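Local atomic coordinates of EcmrR transcriptional regulator (Escherichia coli, PDB entry 6WL5), a protein that probably senses multiple drugs and cationic detergents through its GyrI-like domain and activates transcription as a MerR-family regulator. Residues A[133-138]-A[148-153]; A[2-7]-A[98-103]; A[54-59]-A[72-77]. All coordinates share one frame; numbering follows the deposited sequence.

Contact 1. Residues A[133-138]-A[148-153]; sequences ESYIDG and WMTEIQ
S134 and E151 face each other as a hydrogen-bonded antiparallel pair: S134 N gives E151 O a bond of 2.8 Å, nearly straight at 171°, and E151 N returns one to S134 O. Toward the hairpin loop the pairing slips by one residue, because I136 and D137 both face M149 in a classic beta bulge. M149 O is therefore gripped twice, by I136 N at 3.0 Å almost head-on to the carbonyl and by D137 N at 3.1 Å on an in-plane lone pair. D137 O takes M149 N in return, from well above the carbonyl plane. A water reinforces this end, donating both to D137 O and to T150 OG1.

Among the apolar contacts, T150 CG2 lies 3.7 Å from E133 CG and also approaches the Y135 ring, while I152 CD1 comes alongside the same E133 methylene at 3.7 Å. I136 CD1 meets M149 CG at 3.7 Å, the two side chains crossing. At the loop end, W148 has CG anti to its carbonyl carbon (chi1 -64°), which lays the indole over G138; G138 CA sits 3.5 Å from the centroid of the five-membered ring in a CH-pi contact, with no side chain in the way.

On the sheet face of E133, Y135, T150 and I152, the polar work is done by the E133 carboxylate. Y135 OH donates to the anti lone pair of E133 OE2, 2.6 Å away, and the hydroxyls of Y59 and Y113 hold E133 too, which fixes the acid beside a bound cetyl-trimethyl-ammonium.

The two strands form a beta hairpin inside the curled antiparallel sheet of the GyrI-like domain. Strand 55-59 pairs with the far edge of 132-137, strand 88-103 with that of 149-158, and helix 109-123 packs on E133 and I152.

Contact 2. Residues A[2-7]-A[98-103]; sequences MLYQAA and VTVIHK
Y4 OH and H102 ND1 meet at 2.7 Å, the shortest polar bond here. The two rings lie rim to rim, their planes only 22° apart, so the hydroxyl approaches the imidazole at its edge. The Y4 ring gets there because CG stands anti to the carbonyl carbon (chi1 -65°), which turns it back over the strand: its CD1 rests 3.9 Å from V100 CG2, and the carbonyl of I101 lies at its edge. H102 has a second partner, since its NE2 bonds the backbone oxygen of P105.

At the chain start M2 curls over the strand end, and K103 N gives its SD a weak bond of 3.2 Å. At the other end real sheet pairing begins: A7 N bonds T99 O at 2.9 Å and T99 N bonds A7 O, a hydrogen-bonded antiparallel pair leading into strand 7-23. Between the two, a water accepts from both Q5 N and I101 N.

Direct backbone pairing thus starts at A7; before it, M2 to A6 are held to strand 98-103 by side chains and one water, a mixture of single bonds (hydroxyl to imidazole, a weak N-H to sulfur) in place of continuous sheet.

Contact 3. Residues A[54-59]-A[72-77]; sequences YCFTLY and EFCEAV. With 16A (cetyl-trimethyl-ammonium), chain E; 16A (cetyl-trimethyl-ammonium), chain F.
F56 has CG between its backbone N and carbonyl carbon (chi1 56°), a crowded setting that swings its ring across to C74. There C74 CB sits over the ring face, 3.7 Å from the centroid in a CH-pi contact, and C74 SG lies obliquely to the same ring. On the sheet face of C55, T57, F73 and E75, C55 SG, anti to the backbone N (chi1 175°), reaches diagonally to the F73 ring, 3.5 Å from F73 CZ, in a second oblique sulfur-aromatic contact. L58 CD1 adds an apolar touch on C74 SG at 4.0 Å.

Regular antiparallel backbone bonds join the two strands. F56 N reaches C74 O at 2.9 Å and C74 N reaches F56 O, while L58 and E72 exchange a second pair of bonds; A76 N to Y54 O adds one more beyond the C55-E75 pair. This is the beta hairpin of strands 55-59 and 69-77, buried near the middle of the GyrI-like domain and flanked by strands 132-137 and 7-23.

Two bound cetyl-trimethyl-ammonium molecules meet the hairpin at its ends. One brings its ammonium head to E75: its methyl C19 lies 3.3 Å from E75 OE1, an approach whose opposite charges would probably favour it, and its C15 is 3.8 Å from C55 SG. The other runs its chain over one face of the Y59 ring, with C14 lying 3.6 Å from Y59 CD1, while T57 CG2 backs the opposite face. An alanine in place of Y59 would remove both the aromatic wall and the hydroxyl that bonds E133, and is likely to leave the alkyl chain without its flat support and that carboxylate short of a partner. T57 OG1 is itself bonded to the hydroxyls of Y135 and Y29.

Contact 3 is the most deeply buried, its centre about 5 Å from that of the chain; contact 1 lies about 8 Å out and contact 2 about 14 Å, near the surface. Contact 1 is the middle member: its strand 149-158 pairs with strand 88-103 of contact 2, through T150 O and H102 N, and its strand 132-137 pairs with strand 55-59 of contact 3, where Y135 and T57 join hydroxyls. Contacts 1 and 3 are beta hairpins lining the detergent sites, the first interrupted by a bulge and carrying a buried carboxylate, the second filled with sulfur-aromatic and CH-pi packing. Contact 2 attaches a mostly irregular chain end by scattered side-chain and water bonds.

Contact 1. Residues A[133-138]-A[148-153]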
loop_
_atom_site.group_PDB
_atom_site.type_symbol
_atom_site.label_atom_id
_atom_site.label_comp_id
_atom_site.label_asym_id
_atom_site.label_seq_id
_atom_site.Cartn_x
_atom_site.Cartn_y
_atom_site.Cartn_z
ATOM N N GLU A 133 1.981 -1.311 0.472
ATOM C CA GLU A 133 2.609 -0.290 1.302
ATOM C C GLU A 133 1.471 0.490 1.933
ATOM O O GLU A 133 0.814 1.284 1.264
ATOM C CB GLU A 133 3.482 0.600 0.409
ATOM C CG GLU A 133 4.256 1.705 1.084
ATOM C CD GLU A 133 5.209 2.319 0.057
ATOM O OE1 GLU A 133 6.334 1.814 -0.034
ATOM O OE2 GLU A 133 4.787 3.255 -0.680
ATOM N N SER A 134 1.196 0.226 3.207
ATOM C CA SER A 134 -0.008 0.677 3.887
ATOM C C SER A 134 0.319 1.899 4.745
ATOM O O SER A 134 1.076 1.792 5.724
ATOM C CB SER A 134 -0.521 -0.464 4.765
ATOM O OG SER A 134 -1.680 -0.074 5.471
ATOM N N TYR A 135 -0.328 3.030 4.430
ATOM C CA TYR A 135 -0.028 4.318 5.046
ATOM C C TYR A 135 -0.906 4.474 6.280
ATOM O O TYR A 135 -2.138 4.439 6.177
ATOM C CB TYR A 135 -0.313 5.458 4.054
ATOM C CG TYR A 135 0.435 5.189 2.756
ATOM C CD1 TYR A 135 1.804 5.262 2.707
ATOM C CD2 TYR A 135 -0.246 4.818 1.607
ATOM C CE1 TYR A 135 2.503 4.962 1.534
ATOM C CE2 TYR A 135 0.422 4.539 0.446
ATOM C CZ TYR A 135 1.793 4.587 0.409
ATOM O OH TYR A 135 2.419 4.275 -0.783
ATOM N N ILE A 136 -0.274 4.649 7.437
ATOM C CA ILE A 136 -0.984 4.727 8.716
ATOM C C ILE A 136 -0.899 6.131 9.298
ATOM O O ILE A 136 -1.902 6.865 9.339
ATOM C CB ILE A 136 -0.461 3.634 9.682
ATOM C CG1 ILE A 136 -0.634 2.244 9.078
ATOM C CG2 ILE A 136 -1.153 3.723 11.036
ATOM C CD1 ILE A 136 0.163 1.188 9.786
ATOM N N ASP A 137 0.297 6.505 9.734
ATOM C CA ASP A 137 0.605 7.842 10.225
ATOM C C ASP A 137 1.592 8.528 9.283
ATOM O O ASP A 137 2.480 7.888 8.714
ATOM C CB ASP A 137 1.202 7.746 11.628
ATOM C CG ASP A 137 0.220 7.208 12.666
ATOM O OD1 ASP A 137 -1.012 7.412 12.551
ATOM O OD2 ASP A 137 0.732 6.551 13.587
ATOM N N GLY A 138 1.393 9.815 9.076
ATOM C CA GLY A 138 2.179 10.545 8.095
ATOM C C GLY A 138 1.885 12.029 8.221
ATOM O O GLY A 138 1.376 12.481 9.247
ATOM N N TRP A 148 6.022 8.962 11.696
ATOM C CA TRP A 148 5.262 8.338 10.620
ATOM C C TRP A 148 5.358 6.810 10.695
ATOM O O TRP A 148 6.337 6.238 11.199
ATOM C CB TRP A 148 5.786 8.821 9.287
ATOM C CG TRP A 148 5.586 10.282 9.074
ATOM C CD1 TRP A 148 4.999 11.214 9.925
ATOM C CD2 TRP A 148 5.980 10.996 7.906
ATOM N NE1 TRP A 148 4.984 12.449 9.313
ATOM C CE2 TRP A 148 5.598 12.344 8.087
ATOM C CE3 TRP A 148 6.629 10.618 6.708
ATOM C CZ2 TRP A 148 5.851 13.321 7.112
ATOM C CZ3 TRP A 148 6.891 11.582 5.748
ATOM C CH2 TRP A 148 6.480 12.917 5.945
ATOM N N MET A 149 4.311 6.142 10.225
ATOM C CA MET A 149 4.201 4.692 10.337
ATOM C C MET A 149 3.563 4.166 9.068
ATOM O O MET A 149 2.435 4.550 8.718
ATOM C CB MET A 149 3.364 4.321 11.568
ATOM C CG MET A 149 2.947 2.890 11.597
ATOM S SD MET A 149 2.063 2.431 13.087
ATOM C CE MET A 149 3.394 2.685 14.231
ATOM N N THR A 150 4.275 3.251 8.409
ATOM C CA THR A 150 3.895 2.654 7.136
ATOM C C THR A 150 4.172 1.174 7.262
ATOM O O THR A 150 5.292 0.775 7.611
ATOM C CB THR A 150 4.751 3.255 6.014
ATOM O OG1 THR A 150 4.728 4.694 6.076
ATOM C CG2 THR A 150 4.288 2.860 4.636
ATOM N N GLU A 151 3.170 0.356 6.981
ATOM C CA GLU A 151 3.349 -1.078 7.062
ATOM C C GLU A 151 3.600 -1.653 5.681
ATOM O O GLU A 151 2.821 -1.412 4.749
ATOM C CB GLU A 151 2.166 -1.785 7.732
ATOM C CG GLU A 151 2.416 -3.282 7.871
ATOM C CD GLU A 151 1.450 -3.984 8.790
ATOM O OE1 GLU A 151 1.614 -3.904 10.035
ATOM O OE2 GLU A 151 0.524 -4.629 8.261
ATOM N N ILE A 152 4.693 -2.394 5.553
ATOM C CA ILE A 152 5.045 -3.066 4.290
ATOM C C ILE A 152 4.603 -4.521 4.395
ATOM O O ILE A 152 4.936 -5.195 5.371
ATOM C CB ILE A 152 6.544 -2.954 3.952
ATOM C CG1 ILE A 152 7.052 -1.503 4.014
ATOM C CG2 ILE A 152 6.777 -3.548 2.555
ATOM C CD1 ILE A 152 6.205 -0.491 3.257
ATOM N N GLN A 153 3.826 -4.979 3.416
ATOM C CA GLN A 153 3.170 -6.295 3.456
ATOM C C GLN A 153 3.552 -7.094 2.216
ATOM O O GLN A 153 3.176 -6.736 1.106
ATOM C CB GLN A 153 1.643 -6.127 3.534
ATOM C CG GLN A 153 1.192 -5.058 4.560
ATOM C CD GLN A 153 -0.303 -4.821 4.555
ATOM O OE1 GLN A 153 -0.939 -4.752 3.493
ATOM N NE2 GLN A 153 -0.864 -4.601 5.743
HETATM O O HOH W 1 2.720 6.644 6.127
#

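Contact 2. Residues A[2-7]-A[98-103]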
loop_
_atom_site.group_PDB
_atom_site.type_symbol
_atom_site.label_atom_id
_atom_site.label_comp_id
_atom_site.label_asym_id
_atom_site.label_seq_id
_atom_site.Cartn_x
_atom_site.Cartn_y
_atom_site.Cartn_z
ATOM N N MET A 2 16.852 1.514 11.778
ATOM C CA MET A 2 15.593 1.116 12.407
ATOM C C MET A 2 15.577 -0.405 12.517
ATOM O O MET A 2 16.164 -1.088 11.684
ATOM C CB MET A 2 14.399 1.578 11.579
ATOM C CG MET A 2 13.095 1.732 12.383
ATOM S SD MET A 2 11.573 1.320 11.490
ATOM C CE MET A 2 11.314 -0.323 12.200
ATOM N N LEU A 3 14.894 -0.930 13.532
ATOM C CA LEU A 3 14.910 -2.356 13.860
ATOM C C LEU A 3 13.574 -2.960 13.432
ATOM O O LEU A 3 12.596 -2.941 14.186
ATOM C CB LEU A 3 15.111 -2.533 15.353
ATOM C CG LEU A 3 16.530 -2.861 15.807
ATOM C CD1 LEU A 3 16.833 -4.319 15.508
ATOM C CD2 LEU A 3 17.553 -1.942 15.143
ATOM N N TYR A 4 13.537 -3.511 12.228
ATOM C CA TYR A 4 12.313 -4.108 11.711
ATOM C C TYR A 4 12.022 -5.419 12.432
ATOM O O TYR A 4 12.934 -6.171 12.793
ATOM C CB TYR A 4 12.462 -4.374 10.210
ATOM C CG TYR A 4 12.619 -3.078 9.426
ATOM C CD1 TYR A 4 11.547 -2.206 9.243
ATOM C CD2 TYR A 4 13.837 -2.726 8.860
ATOM C CE1 TYR A 4 11.677 -1.030 8.524
ATOM C CE2 TYR A 4 13.983 -1.551 8.143
ATOM C CZ TYR A 4 12.903 -0.714 7.974
ATOM O OH TYR A 4 13.082 0.456 7.296
ATOM N N GLN A 5 10.729 -5.725 12.572
ATOM C CA GLN A 5 10.225 -6.882 13.328
ATOM C C GLN A 5 9.133 -7.586 12.524
ATOM O O GLN A 5 7.972 -7.173 12.551
ATOM C CB GLN A 5 9.718 -6.356 14.681
ATOM C CG GLN A 5 8.988 -7.317 15.600
ATOM C CD GLN A 5 8.533 -6.644 16.919
ATOM O OE1 GLN A 5 8.780 -7.163 18.011
ATOM N NE2 GLN A 5 7.876 -5.486 16.812
ATOM N N ALA A 6 9.481 -8.684 11.837
ATOM C CA ALA A 6 8.507 -9.371 11.008
ATOM C C ALA A 6 7.332 -9.897 11.826
ATOM O O ALA A 6 7.511 -10.448 12.908
ATOM C CB ALA A 6 9.174 -10.582 10.360
ATOM N N ALA A 7 6.123 -9.772 11.270
ATOM C CA ALA A 7 4.918 -10.417 11.780
ATOM C C ALA A 7 4.237 -11.116 10.618
ATOM O O ALA A 7 4.454 -10.762 9.472
ATOM C CB ALA A 7 3.949 -9.402 12.356
ATOM N N VAL A 98 3.731 -11.539 5.236
ATOM C CA VAL A 98 4.731 -11.138 6.210
ATOM C C VAL A 98 4.897 -9.629 6.131
ATOM O O VAL A 98 4.951 -9.047 5.032
ATOM C CB VAL A 98 6.044 -11.912 6.027
ATOM C CG1 VAL A 98 6.722 -11.670 4.676
ATOM C CG2 VAL A 98 6.992 -11.657 7.196
ATOM N N THR A 99 4.878 -8.986 7.298
ATOM C CA THR A 99 4.824 -7.535 7.394
ATOM C C THR A 99 5.899 -6.986 8.322
ATOM O O THR A 99 6.323 -7.651 9.272
ATOM C CB THR A 99 3.431 -7.088 7.893
ATOM O OG1 THR A 99 3.247 -7.424 9.280
ATOM C CG2 THR A 99 2.311 -7.714 7.084
ATOM N N VAL A 100 6.297 -5.731 8.072
ATOM C CA VAL A 100 7.077 -4.945 9.024
ATOM C C VAL A 100 6.521 -3.540 9.039
ATOM O O VAL A 100 5.951 -3.081 8.055
ATOM C CB VAL A 100 8.586 -4.878 8.720
ATOM C CG1 VAL A 100 9.208 -6.247 8.823
ATOM C CG2 VAL A 100 8.859 -4.239 7.355
ATOM N N ILE A 101 6.703 -2.882 10.148
ATOM C CA ILE A 101 6.434 -1.449 10.254
ATOM C C ILE A 101 7.705 -0.659 9.977
ATOM O O ILE A 101 8.741 -0.849 10.641
ATOM C CB ILE A 101 5.871 -1.101 11.645
ATOM C CG1 ILE A 101 4.508 -1.765 11.851
ATOM C CG2 ILE A 101 5.810 0.423 11.859
ATOM C CD1 ILE A 101 3.352 -1.073 11.137
ATOM N N HIS A 102 7.605 0.267 9.020
ATOM C CA HIS A 102 8.620 1.272 8.775
ATOM C C HIS A 102 8.227 2.568 9.485
ATOM O O HIS A 102 7.176 3.163 9.195
ATOM C CB HIS A 102 8.762 1.538 7.288
ATOM C CG HIS A 102 9.770 2.583 6.989
ATOM N ND1 HIS A 102 11.129 2.338 7.056
ATOM C CD2 HIS A 102 9.628 3.899 6.709
ATOM C CE1 HIS A 102 11.773 3.471 6.810
ATOM N NE2 HIS A 102 10.887 4.415 6.552
ATOM N N LYS A 103 9.007 2.941 10.488
ATOM C CA LYS A 103 8.844 4.221 11.155
ATOM C C LYS A 103 9.701 5.271 10.463
ATOM O O LYS A 103 10.830 5.000 10.055
ATOM C CB LYS A 103 9.274 4.113 12.618
ATOM C CG LYS A 103 8.290 3.329 13.497
ATOM C CD LYS A 103 6.885 3.983 13.528
ATOM C CE LYS A 103 6.903 5.300 14.275
ATOM N NZ LYS A 103 7.306 5.060 15.688
HETATM O O HOH W 2 8.701 -3.542 12.225
#

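Contact 3. Residues A[54-59]-A[72-77]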
loop_
_atom_site.group_PDB
_atom_site.type_symbol
_atom_site.label_atom_id
_atom_site.label_comp_id
_atom_site.label_asym_id
_atom_site.label_seq_id
_atom_site.Cartn_x
_atom_site.Cartn_y
_atom_site.Cartn_z
ATOM N N TYR A 54 -7.771 1.415 5.603
ATOM C CA TYR A 54 -6.747 0.597 4.948
ATOM C C TYR A 54 -6.444 1.260 3.609
ATOM O O TYR A 54 -7.234 1.176 2.667
ATOM C CB TYR A 54 -7.223 -0.836 4.770
ATOM C CG TYR A 54 -6.202 -1.846 4.259
ATOM C CD1 TYR A 54 -4.840 -1.687 4.455
ATOM C CD2 TYR A 54 -6.626 -2.996 3.589
ATOM C CE1 TYR A 54 -3.919 -2.641 4.002
ATOM C CE2 TYR A 54 -5.723 -3.938 3.122
ATOM C CZ TYR A 54 -4.370 -3.765 3.324
ATOM O OH TYR A 54 -3.506 -4.753 2.818
ATOM N N CYS A 55 -5.315 1.944 3.546
ATOM C CA CYS A 55 -4.950 2.803 2.426
ATOM C C CYS A 55 -3.550 2.391 2.025
ATOM O O CYS A 55 -2.648 2.436 2.852
ATOM C CB CYS A 55 -4.964 4.255 2.889
ATOM S SG CYS A 55 -4.392 5.404 1.626
ATOM N N PHE A 56 -3.376 1.938 0.782
ATOM C CA PHE A 56 -2.123 1.270 0.459
ATOM C C PHE A 56 -1.830 1.355 -1.028
ATOM O O PHE A 56 -2.730 1.516 -1.872
ATOM C CB PHE A 56 -2.139 -0.213 0.876
ATOM C CG PHE A 56 -3.266 -1.001 0.286
ATOM C CD1 PHE A 56 -4.516 -0.981 0.883
ATOM C CD2 PHE A 56 -3.090 -1.779 -0.852
ATOM C CE1 PHE A 56 -5.593 -1.699 0.365
ATOM C CE2 PHE A 56 -4.155 -2.528 -1.372
ATOM C CZ PHE A 56 -5.411 -2.491 -0.748
ATOM N N THR A 57 -0.547 1.283 -1.334
ATOM C CA THR A 57 -0.081 1.162 -2.703
ATOM C C THR A 57 0.247 -0.303 -2.974
ATOM O O THR A 57 0.954 -0.945 -2.194
ATOM C CB THR A 57 1.176 2.003 -2.923
ATOM O OG1 THR A 57 0.835 3.375 -2.707
ATOM C CG2 THR A 57 1.758 1.812 -4.347
ATOM N N LEU A 58 -0.214 -0.796 -4.113
ATOM C CA LEU A 58 0.271 -2.042 -4.652
ATOM C C LEU A 58 1.416 -1.753 -5.611
ATOM O O LEU A 58 1.262 -0.970 -6.566
ATOM C CB LEU A 58 -0.858 -2.747 -5.391
ATOM C CG LEU A 58 -2.054 -3.190 -4.535
ATOM C CD1 LEU A 58 -3.150 -3.784 -5.376
ATOM C CD2 LEU A 58 -1.548 -4.154 -3.513
ATOM N N TYR A 59 2.542 -2.425 -5.393
ATOM C CA TYR A 59 3.689 -2.363 -6.301
ATOM C C TYR A 59 3.682 -3.585 -7.215
ATOM O O TYR A 59 4.018 -4.682 -6.776
ATOM C CB TYR A 59 4.975 -2.299 -5.480
ATOM C CG TYR A 59 5.171 -0.904 -4.876
ATOM C CD1 TYR A 59 5.828 0.101 -5.567
ATOM C CD2 TYR A 59 4.677 -0.589 -3.604
ATOM C CE1 TYR A 59 5.964 1.375 -5.041
ATOM C CE2 TYR A 59 4.826 0.683 -3.060
ATOM C CZ TYR A 59 5.490 1.663 -3.772
ATOM O OH TYR A 59 5.688 2.934 -3.226
ATOM N N GLU A 72 -0.317 1.055 -7.952
ATOM C CA GLU A 72 -1.768 1.184 -7.888
ATOM C C GLU A 72 -2.156 1.671 -6.497
ATOM O O GLU A 72 -1.956 0.965 -5.501
ATOM C CB GLU A 72 -2.443 -0.139 -8.245
ATOM C CG GLU A 72 -3.944 -0.044 -8.364
ATOM C CD GLU A 72 -4.547 -1.285 -8.997
ATOM O OE1 GLU A 72 -4.008 -2.375 -8.712
ATOM O OE2 GLU A 72 -5.549 -1.168 -9.757
ATOM N N PHE A 73 -2.683 2.893 -6.430
ATOM C CA PHE A 73 -3.144 3.434 -5.174
ATOM C C PHE A 73 -4.520 2.881 -4.863
ATOM O O PHE A 73 -5.427 2.954 -5.708
ATOM C CB PHE A 73 -3.260 4.945 -5.237
ATOM C CG PHE A 73 -3.759 5.520 -3.981
ATOM C CD1 PHE A 73 -2.953 5.565 -2.871
ATOM C CD2 PHE A 73 -5.073 5.929 -3.877
ATOM C CE1 PHE A 73 -3.419 6.108 -1.688
ATOM C CE2 PHE A 73 -5.551 6.500 -2.703
ATOM C CZ PHE A 73 -4.720 6.572 -1.605
ATOM N N CYS A 74 -4.700 2.428 -3.629
ATOM C CA CYS A 74 -5.951 1.834 -3.169
ATOM C C CYS A 74 -6.389 2.389 -1.823
ATOM O O CYS A 74 -5.582 2.620 -0.931
ATOM C CB CYS A 74 -5.782 0.322 -2.998
ATOM S SG CYS A 74 -5.297 -0.582 -4.470
ATOM N N GLU A 75 -7.685 2.595 -1.672
ATOM C CA GLU A 75 -8.226 3.003 -0.395
ATOM C C GLU A 75 -9.501 2.223 -0.151
ATOM O O GLU A 75 -10.406 2.209 -0.988
ATOM C CB GLU A 75 -8.446 4.525 -0.403
ATOM C CG GLU A 75 -8.717 5.122 0.941
ATOM C CD GLU A 75 -8.249 6.573 1.079
ATOM O OE1 GLU A 75 -8.202 7.016 2.246
ATOM O OE2 GLU A 75 -7.995 7.281 0.044
ATOM N N ALA A 76 -9.574 1.593 1.008
ATOM C CA ALA A 76 -10.684 0.701 1.319
ATOM C C ALA A 76 -11.939 1.458 1.733
ATOM O O ALA A 76 -11.895 2.370 2.576
ATOM C CB ALA A 76 -10.289 -0.264 2.436
ATOM N N VAL A 77 -13.076 1.002 1.196
ATOM C CA VAL A 77 -14.388 1.574 1.455
ATOM C C VAL A 77 -15.350 0.469 1.886
ATOM O O VAL A 77 -15.105 -0.720 1.696
ATOM C CB VAL A 77 -14.961 2.319 0.224
ATOM C CG1 VAL A 77 -14.142 3.562 -0.114
ATOM C CG2 VAL A 77 -15.038 1.375 -0.956
HETATM C C1 16A E . 13.409 -14.008 -5.545
HETATM C C2 16A E . 12.722 -12.676 -5.801
HETATM C C3 16A E . 13.690 -11.503 -5.670
HETATM C C4 16A E . 13.015 -10.169 -5.340
HETATM C C5 16A E . 11.550 -10.039 -5.766
HETATM C C6 16A E . 11.102 -8.585 -5.668
HETATM C C7 16A E . 9.842 -8.242 -6.443
HETATM C C8 16A E . 9.677 -6.727 -6.435
HETATM C C9 16A E . 8.303 -6.342 -5.959
HETATM C C10 16A E . 7.725 -5.117 -6.670
HETATM C C11 16A E . 8.568 -3.850 -6.616
HETATM C C12 16A E . 8.672 -3.233 -5.227
HETATM C C13 16A E . 9.071 -1.764 -5.380
HETATM C C14 16A E . 8.866 -1.031 -4.069
HETATM C C15 16A E . 9.455 0.368 -4.123
HETATM C C16 16A E . 9.013 1.101 -2.888
HETATM N N1 16A E . 9.683 2.401 -2.724
HETATM C C17 16A E . 9.601 3.258 -3.921
HETATM C C18 16A E . 8.964 3.007 -1.592
HETATM C C19 16A E . 11.061 2.212 -2.263
HETATM C C1 16A F . 2.108 23.504 2.871
HETATM C C2 16A F . 2.684 22.128 3.050
HETATM C C3 16A F . 1.806 21.241 2.189
HETATM C C4 16A F . 1.788 19.846 2.745
HETATM C C5 16A F . 0.773 19.052 1.961
HETATM C C6 16A F . 0.189 17.979 2.836
HETATM C C7 16A F . -0.844 17.206 2.069
HETATM C C8 16A F . -1.314 16.024 2.856
HETATM C C9 16A F . -2.368 15.248 2.088
HETATM C C10 16A F . -2.385 13.833 2.607
HETATM C C11 16A F . -2.999 12.791 1.663
HETATM C C12 16A F . -2.564 11.470 2.312
HETATM C C13 16A F . -3.175 10.179 1.786
HETATM C C14 16A F . -3.022 8.979 2.759
HETATM C C15 16A F . -4.352 8.724 3.458
HETATM C C16 16A F . -4.418 8.896 4.973
HETATM N N1 16A F . -5.076 7.745 5.628
HETATM C C17 16A F . -4.138 6.628 5.783
HETATM C C18 16A F . -5.504 8.207 6.951
HETATM C C19 16A F . -6.258 7.227 4.925
HETATM O O HOH W 3 -9.655 3.078 4.120
#